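Side-chain contacts in Afp3 (Serratia entomophila, PDB 6RBN), which forms, as a member of the myoviridae tail sheath family, part of the sheath around the tube of a contractile injection system, the anti-feeding prophage: residues P41-V46 with T57-S62; Y129-A134 with G138-L143; S271-G276 with N297-V302; T382-Y387 with I428-A433; N386-L391 with Y406-G411. All coordinates share one frame; numbering follows the deposited sequence.

Along the chain come a touching pair (contacts 1 and 2), a separate contact 3, and an overlapping pair (contacts 4 and 5). Contacts 1 and 2 have centres 15 Å apart: Gly-45 O of the loop in contact 1 packs on Tyr-129 of contact 2. Contact 3, in the subtilisin-like domain, has its centre about 24 Å from that of contact 1. Contacts 4 and 5 lie in the sheath C-terminal domain, across the chain's centre from contacts 1 and 3. Their centres are only 2 Å apart. Both use helix 374-392, which packs on neighbouring strands 406-409 and 425-432. Strand 425-432 pairs with a strand of Afp2, so this part of the fold joins subunits.

Contact 1 (P41-V46 with T57-S62); sequences PELAGV and TILFDS
The loop between strands 31-34 and 48-49 packs here on the end of helix 53-59, with Leu-43 meeting Leu-59 and Phe-60. Leu-43 is the single residue that segment 41-46 brings to the contact, and its CB is directed toward segment 57-62. Each of its two methyl groups has its own partner. CD1 lies 3.6 Å from CZ of Phe-60, on the far end of the ring. It sits 4.0 Å from the centroid of that ring, 30° off the ring normal, so this CH-pi contact is off-centre. The leucine methyl comes at the ring on a slant. The other branch, CD2 of Leu-43, meets CD2 of Leu-59 at 4.3 Å, a looser contact between methyls. A chi1 of 48° tucks CG of Leu-43 over its own backbone, and from there the methyls fork to their two partners. Phe-60 is the first residue past the helix to leave helical angles. Its ring reaches back toward the loop although its CA-CB bond does not aim there. No hydrogen bond links the two segments, and both Leu-43 and Phe-60 are buried. The wider setting ties the same parts together. Backbone bonds join Leu-59 with Leu-39 and Asp-61 with Thr-37. Leu-43 and Phe-60 both rest on Thr-48 of strand 48-49, and Tyr-56 of the helix meets the Phe-60 ring with the planes about 20° apart.

Contact 2 (Y129-A134 with G138-L143); sequences YPLEKA and GPLAAL
The ring of Tyr-129 carries CD1 of Leu-143 over one face. This methyl stands 3.6 Å above the ring plane and almost over its centre, 13° off the normal, which makes a clear CH-pi contact. Its nearest ring atom is CD2 of Tyr-129, at 3.7 Å. At the far end of the ring, OH of Tyr-129 comes within 3.4 Å of CB of Pro-139. CE1 of the same ring packs against Gly-45 O in the loop of contact 1. CG of the tyrosine is anti to the backbone N (chi1 -179°), which carries the ring out from strand 127-130 toward helix 137-141. Leu-131, two residues on, also meets segment 138-143. Its two methyls part company: CD2 meets CB of Pro-139 at 3.9 Å, and CD1 meets CD2 of Leu-140 at 4.2 Å. Leu-131 crosses both partners at about a right angle. Leu-140 sends its other methyl, CD1, to the carbonyl O of Ala-134 at 3.4 Å. The contact is thus a strand-loop-helix return: helix 137-141 and the start of helix 143-149 fold back on the end of the strand and the loop after it. Helix 163-172 also packs here, with Ala-168 on Leu-140 and Tyr-165 on Ala-134. Tyr-165 OH also hydrogen-bonds the Leu-131 O. The joining chemistry is largely apolar. One leucine methyl covers a ring face, and a proline carbon meets its hydroxyl, so the hold rests mainly on shape and burial.

Contact 3 (S271-G276 with N297-V302); sequences SALIAG and NGVSDV
Leu-273 and Val-299 carry this contact, inside the subtilisin-like domain of the sheath protein. Leu-273 stands on helix 271-284. Val-299 lies in the loop that leads into the short strand 301-302, and both side chains are buried. They reach toward each other tip to tip. CD2 of Leu-273 is the atom that does the touching: it settles between the two branches of the valine, 3.8 Å from CG1 of Val-299 and also 3.8 Å from CG2 of Val-299. One methyl thus meets a fork of two. CB of Leu-273 points toward segment 297-302, and the side chain carries on in that direction until CD2 reaches the valine. Asn-297 makes a smaller contribution through its backbone. The carbonyl O of Asn-297 is 4.3 Å from CD2 of Leu-273, a distant contact. No hydrogen bond runs between the segments. The surroundings complete a hydrophobic layer. Leu-117 of helix 111-120 touches both Leu-273 and Val-299. Val-299 also packs on Val-211 and Val-213 of the neighbouring strand and on Leu-330 of strand 329-332. The contact therefore joins a helix to a loop beside strand 301-302, an outer strand of its small antiparallel sheet within this chain. Just before the valine the loop makes a gamma turn centred on Gly-298. This glycine has a positive phi (88°), and across it Val-299 N makes a weak hydrogen bond to the Asn-297 O, 3.1 Å long.

Contact 4 (T382-Y387 with I428-A433); sequences TAIDNY and IQVGMA
Ile-384 of helix 374-392 rests on Ile-428 and Val-430 of strand 425-432, in a helix-on-sheet layer of the sheath C-terminal domain. These three buried side chains make up the close part of the contact. Ile-384 splits its load between two branches. Its long arm is extended (chi2 171°) and ends at CD1, which meets CG2 of Ile-428 at 4.0 Å. This pair is tip to tip. The short branch of Ile-384 turns to Val-430, with the two side chains at a slant. Side chains alternate along the strand, so Ile-428 and Val-430 face the helix and Gln-429 faces the other way. One isoleucine can therefore span both. Toward the end of the strand the fit opens up. The Met-432 side chain comes no nearer than 6.3 Å to segment 382-387. It packs on Leu-388 further along the helix and on Phe-353 and Ala-356 of helix 347-364. The close part is shared with a neighbour. An Afp2 chain packs on all three core residues, with its Leu-346 on Ile-384, its Ile-344 on Ile-428 and its Phe-348 on Val-430. A strand of that Afp2 chain pairs in parallel with residues 428-431, so the sheet runs on into a neighbour; such shared sheets are a feature of contractile sheaths. At the centre of the contact, CG2 of Ile-384 touches CG2 of Val-430, also at 4.0 Å.

Contact 5 (N386-L391 with Y406-G411); sequences NYLYRL and YFVRVG
Leu-388 is the bump that helix 374-392 presses onto strand 406-409, and Tyr-406 with Val-408 makes the hollow. The axes of 386-391 and 406-409 run antiparallel (179°), 9.3 Å apart at closest approach. CB of Leu-388 lies over one face of the Tyr-406 ring, 3.8 Å from the centroid and 15° off the normal, displaced toward the rim. Its CD1 methyl goes further and fills the notch between ring and valine: it is 3.7 Å from CD2 of Tyr-406 and 3.8 Å from CG2 of Val-408. The leucine and tyrosine side chains run alongside each other and point opposite ways. The tyrosine reaches from the strand up to the helix, roughly at right angles to the helix axis. Its hydroxyl end reaches the next residue of the helix, where OH of Tyr-406 is 3.5 Å from CB of Tyr-389. The same hydroxyl sits near the plane of the Tyr-389 ring, at its edge, 3.5 Å from CD1 of Tyr-389. Leu-388 also touches Val-430 and Met-432 of strand 425-432, to which strand 406-409 is backbone-bonded. The chemistry is mostly carbon against an aromatic face. No hydrogen bond crosses between the segments, so the helix meets the strand here by packing, with the ring as a flat bed for the leucine.

Contact 1 (P41-V46 with T57-S62)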
# COMPACT_ATOMS: atom_id res chain seq x y z
N PRO D 41 58.94 -29.15 -47.76
CA PRO D 41 58.29 -29.16 -49.08
C PRO D 41 56.89 -29.76 -49.11
O PRO D 41 56.40 -30.04 -50.21
CB PRO D 41 59.25 -30.01 -49.91
CG PRO D 41 59.85 -30.95 -48.93
CD PRO D 41 59.98 -30.19 -47.65
N GLU D 42 56.22 -29.98 -47.98
CA GLU D 42 54.85 -30.48 -48.07
C GLU D 42 53.87 -29.38 -48.46
O GLU D 42 52.82 -29.67 -49.03
CB GLU D 42 54.42 -31.14 -46.76
CG GLU D 42 54.25 -30.20 -45.58
CD GLU D 42 55.52 -30.06 -44.77
OE1 GLU D 42 56.58 -30.52 -45.24
OE2 GLU D 42 55.46 -29.48 -43.66
N LEU D 43 54.19 -28.12 -48.16
CA LEU D 43 53.32 -27.00 -48.51
C LEU D 43 53.78 -26.33 -49.81
O LEU D 43 54.01 -25.13 -49.90
CB LEU D 43 53.23 -26.03 -47.33
CG LEU D 43 54.42 -25.49 -46.52
CD1 LEU D 43 54.97 -24.16 -46.98
CD2 LEU D 43 54.01 -25.40 -45.06
N ALA D 44 53.87 -27.15 -50.86
CA ALA D 44 54.33 -26.68 -52.15
C ALA D 44 53.21 -26.35 -53.12
O ALA D 44 53.33 -25.39 -53.89
CB ALA D 44 55.24 -27.74 -52.80
N GLY D 45 52.11 -27.09 -53.09
CA GLY D 45 51.01 -26.84 -54.00
C GLY D 45 49.70 -26.54 -53.31
O GLY D 45 48.64 -26.60 -53.94
N VAL D 46 49.75 -26.22 -52.02
CA VAL D 46 48.55 -25.95 -51.25
C VAL D 46 48.56 -24.51 -50.76
O VAL D 46 49.54 -23.79 -50.95
CB VAL D 46 48.41 -26.93 -50.07
CG1 VAL D 46 48.28 -28.35 -50.57
CG2 VAL D 46 49.60 -26.80 -49.14
N THR D 57 58.47 -16.48 -41.50
CA THR D 57 59.89 -16.81 -41.39
C THR D 57 60.12 -18.25 -40.94
O THR D 57 61.21 -18.78 -41.17
CB THR D 57 60.58 -15.86 -40.42
OG1 THR D 57 59.98 -15.99 -39.12
CG2 THR D 57 60.44 -14.43 -40.89
N ILE D 58 59.12 -18.88 -40.33
CA ILE D 58 59.28 -20.27 -39.90
C ILE D 58 58.89 -21.23 -41.01
O ILE D 58 59.58 -22.23 -41.26
CB ILE D 58 58.47 -20.51 -38.61
CG1 ILE D 58 59.00 -19.63 -37.49
CG2 ILE D 58 58.51 -21.96 -38.19
CD1 ILE D 58 58.12 -19.61 -36.28
N LEU D 59 57.80 -20.93 -41.72
CA LEU D 59 57.31 -21.85 -42.74
C LEU D 59 58.04 -21.67 -44.06
O LEU D 59 58.37 -22.65 -44.74
CB LEU D 59 55.81 -21.65 -42.93
CG LEU D 59 54.95 -22.02 -41.72
CD1 LEU D 59 53.50 -21.66 -41.97
CD2 LEU D 59 55.09 -23.49 -41.40
N PHE D 60 58.30 -20.42 -44.45
CA PHE D 60 58.92 -20.11 -45.73
C PHE D 60 60.32 -19.56 -45.54
O PHE D 60 60.66 -19.00 -44.49
CB PHE D 60 58.07 -19.11 -46.51
CG PHE D 60 56.75 -19.65 -46.97
CD1 PHE D 60 56.65 -20.34 -48.16
CD2 PHE D 60 55.61 -19.50 -46.19
CE1 PHE D 60 55.44 -20.85 -48.58
CE2 PHE D 60 54.40 -20.00 -46.61
CZ PHE D 60 54.32 -20.68 -47.81
N ASP D 61 61.14 -19.71 -46.57
CA ASP D 61 62.47 -19.12 -46.58
C ASP D 61 62.33 -17.63 -46.82
O ASP D 61 61.81 -17.21 -47.86
CB ASP D 61 63.33 -19.77 -47.65
CG ASP D 61 64.81 -19.47 -47.49
OD1 ASP D 61 65.18 -18.76 -46.53
OD2 ASP D 61 65.61 -19.95 -48.32
N SER D 62 62.80 -16.82 -45.87
CA SER D 62 62.62 -15.38 -45.95
C SER D 62 63.87 -14.64 -46.39
O SER D 62 63.81 -13.43 -46.59
CB SER D 62 62.17 -14.83 -44.59
OG SER D 62 63.17 -15.00 -43.61

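Contact 2 (Y129-A134 with G138-L143)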
# COMPACT_ATOMS: atom_id res chain seq x y z
N TYR D 129 49.81 -18.82 -51.73
CA TYR D 129 49.85 -19.96 -52.65
C TYR D 129 51.16 -19.92 -53.42
O TYR D 129 51.28 -19.16 -54.40
CB TYR D 129 48.67 -19.94 -53.61
CG TYR D 129 48.64 -21.10 -54.56
CD1 TYR D 129 48.32 -22.38 -54.12
CD2 TYR D 129 48.94 -20.93 -55.91
CE1 TYR D 129 48.29 -23.45 -54.98
CE2 TYR D 129 48.92 -22.00 -56.78
CZ TYR D 129 48.59 -23.25 -56.31
OH TYR D 129 48.57 -24.32 -57.17
N PRO D 130 52.17 -20.71 -53.03
CA PRO D 130 53.43 -20.72 -53.78
C PRO D 130 53.32 -21.37 -55.14
O PRO D 130 53.01 -22.56 -55.26
CB PRO D 130 54.38 -21.49 -52.85
CG PRO D 130 53.49 -22.34 -52.03
CD PRO D 130 52.22 -21.57 -51.84
N LEU D 131 53.56 -20.59 -56.19
CA LEU D 131 53.43 -21.03 -57.57
C LEU D 131 54.69 -20.61 -58.30
O LEU D 131 54.91 -19.41 -58.53
CB LEU D 131 52.16 -20.42 -58.20
CG LEU D 131 51.57 -20.84 -59.54
CD1 LEU D 131 52.17 -20.07 -60.69
CD2 LEU D 131 51.74 -22.33 -59.75
N GLU D 132 55.53 -21.59 -58.65
CA GLU D 132 56.93 -21.31 -58.96
C GLU D 132 57.12 -20.68 -60.34
O GLU D 132 57.60 -19.55 -60.46
CB GLU D 132 57.76 -22.59 -58.84
CG GLU D 132 59.24 -22.40 -59.10
CD GLU D 132 59.93 -21.57 -58.03
OE1 GLU D 132 59.48 -21.58 -56.87
OE2 GLU D 132 60.94 -20.90 -58.36
N LYS D 133 56.76 -21.40 -61.40
CA LYS D 133 56.90 -20.88 -62.75
C LYS D 133 55.51 -20.60 -63.30
O LYS D 133 54.51 -21.02 -62.73
CB LYS D 133 57.67 -21.85 -63.65
CG LYS D 133 56.95 -23.15 -63.97
CD LYS D 133 57.86 -24.06 -64.79
CE LYS D 133 57.19 -25.37 -65.14
NZ LYS D 133 56.07 -25.17 -66.10
N ALA D 134 55.45 -19.86 -64.41
CA ALA D 134 54.17 -19.35 -64.89
C ALA D 134 53.43 -20.39 -65.72
O ALA D 134 52.22 -20.57 -65.56
CB ALA D 134 54.38 -18.07 -65.69
N GLY D 138 48.87 -26.98 -64.95
CA GLY D 138 48.32 -27.90 -63.99
C GLY D 138 47.87 -27.24 -62.70
O GLY D 138 46.68 -27.27 -62.36
N PRO D 139 48.80 -26.66 -61.94
CA PRO D 139 48.41 -25.97 -60.70
C PRO D 139 47.56 -24.72 -60.90
O PRO D 139 46.85 -24.33 -59.97
CB PRO D 139 49.75 -25.63 -60.04
CG PRO D 139 50.68 -26.64 -60.57
CD PRO D 139 50.26 -26.88 -61.98
N LEU D 140 47.61 -24.08 -62.07
CA LEU D 140 46.73 -22.94 -62.30
C LEU D 140 45.31 -23.37 -62.61
O LEU D 140 44.37 -22.62 -62.34
CB LEU D 140 47.27 -22.07 -63.42
CG LEU D 140 48.53 -21.27 -63.08
CD1 LEU D 140 49.05 -20.56 -64.31
CD2 LEU D 140 48.22 -20.28 -61.98
N ALA D 141 45.13 -24.57 -63.17
CA ALA D 141 43.78 -25.07 -63.38
C ALA D 141 43.15 -25.54 -62.07
O ALA D 141 41.93 -25.49 -61.92
CB ALA D 141 43.78 -26.20 -64.40
N ALA D 142 43.97 -26.00 -61.13
CA ALA D 142 43.50 -26.43 -59.83
C ALA D 142 43.43 -25.30 -58.82
O ALA D 142 43.09 -25.54 -57.66
CB ALA D 142 44.41 -27.54 -59.28
N LEU D 143 43.72 -24.06 -59.24
CA LEU D 143 43.72 -22.95 -58.29
C LEU D 143 42.33 -22.50 -57.86
O LEU D 143 42.13 -22.34 -56.64
CB LEU D 143 44.56 -21.79 -58.85
CG LEU D 143 44.66 -20.56 -57.95
CD1 LEU D 143 45.32 -20.91 -56.63
CD2 LEU D 143 45.42 -19.45 -58.65

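Contact 3 (S271-G276 with N297-V302)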
# COMPACT_ATOMS: atom_id res chain seq x y z
N SER D 271 50.21 -4.29 -55.73
CA SER D 271 49.06 -5.00 -55.18
C SER D 271 49.30 -5.54 -53.78
O SER D 271 48.35 -5.72 -53.02
CB SER D 271 48.67 -6.15 -56.10
OG SER D 271 48.12 -5.66 -57.30
N ALA D 272 50.56 -5.79 -53.41
CA ALA D 272 50.85 -6.25 -52.06
C ALA D 272 50.69 -5.11 -51.05
O ALA D 272 50.41 -5.34 -49.87
CB ALA D 272 52.25 -6.83 -51.98
N LEU D 273 50.87 -3.87 -51.51
CA LEU D 273 50.72 -2.73 -50.61
C LEU D 273 49.27 -2.28 -50.52
O LEU D 273 48.81 -1.87 -49.45
CB LEU D 273 51.61 -1.57 -51.08
CG LEU D 273 53.11 -1.58 -50.80
CD1 LEU D 273 53.88 -2.49 -51.74
CD2 LEU D 273 53.65 -0.16 -50.87
N ILE D 274 48.54 -2.35 -51.63
CA ILE D 274 47.15 -1.91 -51.64
C ILE D 274 46.27 -2.90 -50.89
O ILE D 274 45.28 -2.53 -50.25
CB ILE D 274 46.67 -1.68 -53.09
CG1 ILE D 274 47.56 -0.64 -53.77
CG2 ILE D 274 45.25 -1.17 -53.14
CD1 ILE D 274 47.56 0.70 -53.10
N ALA D 275 46.65 -4.18 -50.90
CA ALA D 275 45.97 -5.17 -50.07
C ALA D 275 46.20 -4.90 -48.59
O ALA D 275 45.37 -5.25 -47.75
CB ALA D 275 46.42 -6.58 -50.43
N GLY D 276 47.33 -4.27 -48.26
CA GLY D 276 47.54 -3.83 -46.89
C GLY D 276 46.67 -2.65 -46.51
O GLY D 276 46.11 -2.62 -45.41
N ASN D 297 53.30 3.29 -46.41
CA ASN D 297 54.47 3.16 -45.56
C ASN D 297 55.52 2.30 -46.25
O ASN D 297 55.24 1.60 -47.23
CB ASN D 297 54.11 2.54 -44.22
CG ASN D 297 53.23 3.43 -43.39
OD1 ASN D 297 53.43 4.65 -43.33
ND2 ASN D 297 52.24 2.84 -42.73
N GLY D 298 56.74 2.36 -45.74
CA GLY D 298 57.78 1.55 -46.34
C GLY D 298 58.48 2.27 -47.47
O GLY D 298 59.48 2.98 -47.26
N VAL D 299 57.96 2.07 -48.67
CA VAL D 299 58.51 2.49 -49.96
C VAL D 299 58.79 3.99 -50.05
O VAL D 299 58.23 4.80 -49.30
CB VAL D 299 57.56 2.08 -51.07
CG1 VAL D 299 57.42 0.58 -51.10
CG2 VAL D 299 56.20 2.71 -50.84
N SER D 300 59.67 4.36 -50.99
CA SER D 300 60.12 5.74 -51.15
C SER D 300 59.50 6.42 -52.36
O SER D 300 58.91 7.50 -52.23
CB SER D 300 61.65 5.77 -51.25
OG SER D 300 62.09 5.12 -52.43
N ASP D 301 59.62 5.82 -53.54
CA ASP D 301 59.21 6.50 -54.77
C ASP D 301 58.68 5.48 -55.76
O ASP D 301 59.09 4.32 -55.77
CB ASP D 301 60.38 7.28 -55.37
CG ASP D 301 59.95 8.29 -56.42
OD1 ASP D 301 58.73 8.42 -56.68
OD2 ASP D 301 60.83 8.96 -57.00
N VAL D 302 57.76 5.94 -56.62
CA VAL D 302 57.20 5.13 -57.69
C VAL D 302 58.17 5.09 -58.86
O VAL D 302 59.13 5.86 -58.92
CB VAL D 302 55.83 5.67 -58.14
CG1 VAL D 302 54.81 5.48 -57.05
CG2 VAL D 302 55.94 7.13 -58.51

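Contact 4 (T382-Y387 with I428-A433)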
# COMPACT_ATOMS: atom_id res chain seq x y z
N THR D 382 14.23 -11.10 -39.57
CA THR D 382 14.70 -10.31 -38.44
C THR D 382 16.22 -10.36 -38.33
O THR D 382 16.86 -9.36 -37.96
CB THR D 382 14.04 -10.81 -37.16
OG1 THR D 382 12.62 -10.78 -37.33
CG2 THR D 382 14.39 -9.94 -35.97
N ALA D 383 16.82 -11.50 -38.68
CA ALA D 383 18.28 -11.62 -38.63
C ALA D 383 18.95 -10.76 -39.68
O ALA D 383 20.09 -10.33 -39.48
CB ALA D 383 18.68 -13.08 -38.80
N ILE D 384 18.28 -10.50 -40.80
CA ILE D 384 18.82 -9.58 -41.79
C ILE D 384 18.51 -8.14 -41.40
O ILE D 384 19.35 -7.25 -41.57
CB ILE D 384 18.26 -9.93 -43.19
CG1 ILE D 384 18.64 -11.35 -43.57
CG2 ILE D 384 18.81 -9.00 -44.24
CD1 ILE D 384 17.95 -11.85 -44.80
N ASP D 385 17.33 -7.91 -40.82
CA ASP D 385 16.94 -6.56 -40.41
C ASP D 385 17.77 -6.06 -39.23
O ASP D 385 18.01 -4.86 -39.12
CB ASP D 385 15.46 -6.54 -40.06
CG ASP D 385 14.94 -5.15 -39.78
OD1 ASP D 385 14.71 -4.40 -40.75
OD2 ASP D 385 14.76 -4.80 -38.60
N ASN D 386 18.21 -6.96 -38.35
CA ASN D 386 19.10 -6.55 -37.27
C ASN D 386 20.49 -6.23 -37.79
O ASN D 386 21.18 -5.39 -37.22
CB ASN D 386 19.18 -7.63 -36.20
CG ASN D 386 17.91 -7.75 -35.39
OD1 ASN D 386 17.25 -6.75 -35.09
ND2 ASN D 386 17.56 -8.97 -35.02
N TYR D 387 20.92 -6.91 -38.85
CA TYR D 387 22.23 -6.63 -39.41
C TYR D 387 22.23 -5.31 -40.17
O TYR D 387 23.17 -4.51 -40.05
CB TYR D 387 22.68 -7.77 -40.33
CG TYR D 387 24.02 -7.53 -40.95
CD1 TYR D 387 25.18 -7.68 -40.21
CD2 TYR D 387 24.14 -7.15 -42.28
CE1 TYR D 387 26.42 -7.45 -40.77
CE2 TYR D 387 25.37 -6.92 -42.85
CZ TYR D 387 26.50 -7.07 -42.09
OH TYR D 387 27.73 -6.84 -42.65
N ILE D 428 14.35 -14.22 -50.70
CA ILE D 428 14.37 -13.01 -49.90
C ILE D 428 14.86 -11.87 -50.78
O ILE D 428 15.84 -12.03 -51.51
CB ILE D 428 15.31 -13.17 -48.69
CG1 ILE D 428 14.96 -14.44 -47.92
CG2 ILE D 428 15.21 -11.99 -47.76
CD1 ILE D 428 16.10 -14.96 -47.15
N GLN D 429 14.18 -10.73 -50.72
CA GLN D 429 14.60 -9.54 -51.45
C GLN D 429 15.15 -8.52 -50.48
O GLN D 429 14.41 -7.99 -49.64
CB GLN D 429 13.44 -8.96 -52.25
CG GLN D 429 13.02 -9.82 -53.41
CD GLN D 429 11.87 -9.23 -54.17
OE1 GLN D 429 11.34 -8.18 -53.81
NE2 GLN D 429 11.45 -9.91 -55.23
N VAL D 430 16.45 -8.24 -50.59
CA VAL D 430 17.14 -7.29 -49.74
C VAL D 430 17.66 -6.16 -50.62
O VAL D 430 18.25 -6.41 -51.67
CB VAL D 430 18.30 -7.97 -48.98
CG1 VAL D 430 19.04 -6.98 -48.11
CG2 VAL D 430 17.79 -9.13 -48.15
N GLY D 431 17.42 -4.93 -50.19
CA GLY D 431 17.94 -3.77 -50.90
C GLY D 431 18.65 -2.85 -49.94
O GLY D 431 18.35 -2.81 -48.75
N MET D 432 19.62 -2.10 -50.47
CA MET D 432 20.39 -1.14 -49.69
C MET D 432 20.62 0.12 -50.51
O MET D 432 20.35 0.16 -51.71
CB MET D 432 21.73 -1.71 -49.23
CG MET D 432 21.65 -2.71 -48.10
SD MET D 432 23.27 -3.30 -47.60
CE MET D 432 23.57 -4.50 -48.87
N ALA D 433 21.12 1.15 -49.83
CA ALA D 433 21.42 2.43 -50.47
C ALA D 433 22.73 2.95 -49.91
O ALA D 433 22.80 3.33 -48.74
CB ALA D 433 20.29 3.43 -50.23

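Contact 5 (N386-L391 with Y406-G411)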
# COMPACT_ATOMS: atom_id res chain seq x y z
N ASN D 386 18.21 -6.96 -38.35
CA ASN D 386 19.10 -6.55 -37.27
C ASN D 386 20.49 -6.23 -37.79
O ASN D 386 21.18 -5.39 -37.22
CB ASN D 386 19.18 -7.63 -36.20
CG ASN D 386 17.91 -7.75 -35.39
OD1 ASN D 386 17.25 -6.75 -35.09
ND2 ASN D 386 17.56 -8.97 -35.02
N TYR D 387 20.92 -6.91 -38.85
CA TYR D 387 22.23 -6.63 -39.41
C TYR D 387 22.23 -5.31 -40.17
O TYR D 387 23.17 -4.51 -40.05
CB TYR D 387 22.68 -7.77 -40.33
CG TYR D 387 24.02 -7.53 -40.95
CD1 TYR D 387 25.18 -7.68 -40.21
CD2 TYR D 387 24.14 -7.15 -42.28
CE1 TYR D 387 26.42 -7.45 -40.77
CE2 TYR D 387 25.37 -6.92 -42.85
CZ TYR D 387 26.50 -7.07 -42.09
OH TYR D 387 27.73 -6.84 -42.65
N LEU D 388 21.20 -5.07 -40.98
CA LEU D 388 21.14 -3.86 -41.78
C LEU D 388 20.86 -2.63 -40.95
O LEU D 388 21.15 -1.52 -41.39
CB LEU D 388 20.09 -4.00 -42.87
CG LEU D 388 20.34 -5.06 -43.93
CD1 LEU D 388 19.17 -5.11 -44.88
CD2 LEU D 388 21.62 -4.79 -44.66
N TYR D 389 20.27 -2.79 -39.76
CA TYR D 389 20.08 -1.63 -38.89
C TYR D 389 21.39 -1.17 -38.28
O TYR D 389 21.62 0.03 -38.15
CB TYR D 389 19.08 -1.95 -37.79
CG TYR D 389 18.78 -0.78 -36.89
CD1 TYR D 389 17.95 0.25 -37.31
CD2 TYR D 389 19.36 -0.68 -35.63
CE1 TYR D 389 17.68 1.32 -36.49
CE2 TYR D 389 19.11 0.39 -34.82
CZ TYR D 389 18.26 1.39 -35.25
OH TYR D 389 18.01 2.46 -34.43
N ARG D 390 22.26 -2.11 -37.90
CA ARG D 390 23.52 -1.71 -37.29
C ARG D 390 24.60 -1.38 -38.32
O ARG D 390 25.71 -1.02 -37.93
CB ARG D 390 24.03 -2.78 -36.33
CG ARG D 390 24.40 -4.10 -36.96
CD ARG D 390 25.00 -5.04 -35.91
NE ARG D 390 24.04 -5.41 -34.87
CZ ARG D 390 23.26 -6.49 -34.91
NH1 ARG D 390 23.34 -7.33 -35.93
NH2 ARG D 390 22.42 -6.74 -33.92
N LEU D 391 24.30 -1.51 -39.61
CA LEU D 391 25.12 -0.83 -40.61
C LEU D 391 24.67 0.61 -40.80
O LEU D 391 25.50 1.50 -41.00
CB LEU D 391 25.06 -1.55 -41.96
CG LEU D 391 25.79 -2.86 -42.17
CD1 LEU D 391 25.49 -3.36 -43.56
CD2 LEU D 391 27.27 -2.67 -41.98
N TYR D 406 17.22 0.81 -46.31
CA TYR D 406 17.16 -0.60 -46.65
C TYR D 406 15.72 -1.09 -46.57
O TYR D 406 14.82 -0.38 -46.13
CB TYR D 406 18.08 -1.42 -45.74
CG TYR D 406 17.72 -1.39 -44.27
CD1 TYR D 406 18.20 -0.39 -43.44
CD2 TYR D 406 16.92 -2.38 -43.71
CE1 TYR D 406 17.87 -0.36 -42.11
CE2 TYR D 406 16.59 -2.35 -42.38
CZ TYR D 406 17.07 -1.34 -41.58
OH TYR D 406 16.74 -1.32 -40.25
N PHE D 407 15.53 -2.34 -47.01
CA PHE D 407 14.28 -3.07 -46.83
C PHE D 407 14.57 -4.56 -46.92
O PHE D 407 15.48 -4.98 -47.64
CB PHE D 407 13.21 -2.67 -47.87
CG PHE D 407 13.56 -3.03 -49.29
CD1 PHE D 407 14.31 -2.16 -50.07
CD2 PHE D 407 13.09 -4.20 -49.87
CE1 PHE D 407 14.61 -2.48 -51.38
CE2 PHE D 407 13.40 -4.52 -51.17
CZ PHE D 407 14.16 -3.66 -51.93
N VAL D 408 13.80 -5.35 -46.19
CA VAL D 408 13.84 -6.81 -46.28
C VAL D 408 12.42 -7.30 -46.52
O VAL D 408 11.50 -6.90 -45.80
CB VAL D 408 14.42 -7.45 -45.00
CG1 VAL D 408 14.53 -8.96 -45.17
CG2 VAL D 408 15.77 -6.87 -44.64
N ARG D 409 12.24 -8.15 -47.52
CA ARG D 409 10.93 -8.66 -47.89
C ARG D 409 10.96 -10.17 -48.03
O ARG D 409 11.83 -10.72 -48.71
CB ARG D 409 10.45 -8.04 -49.20
CG ARG D 409 10.19 -6.55 -49.12
CD ARG D 409 9.84 -5.99 -50.47
NE ARG D 409 9.71 -4.54 -50.41
CZ ARG D 409 9.52 -3.76 -51.47
NH1 ARG D 409 9.45 -4.29 -52.68
NH2 ARG D 409 9.41 -2.45 -51.32
N VAL D 410 10.00 -10.83 -47.40
CA VAL D 410 9.82 -12.27 -47.52
C VAL D 410 8.35 -12.58 -47.24
O VAL D 410 7.70 -11.88 -46.47
CB VAL D 410 10.79 -13.04 -46.59
CG1 VAL D 410 10.49 -12.81 -45.12
CG2 VAL D 410 10.83 -14.53 -46.92
N GLY D 411 7.82 -13.58 -47.94
CA GLY D 411 6.44 -13.97 -47.74
C GLY D 411 6.08 -15.09 -48.69
O GLY D 411 6.95 -15.64 -49.37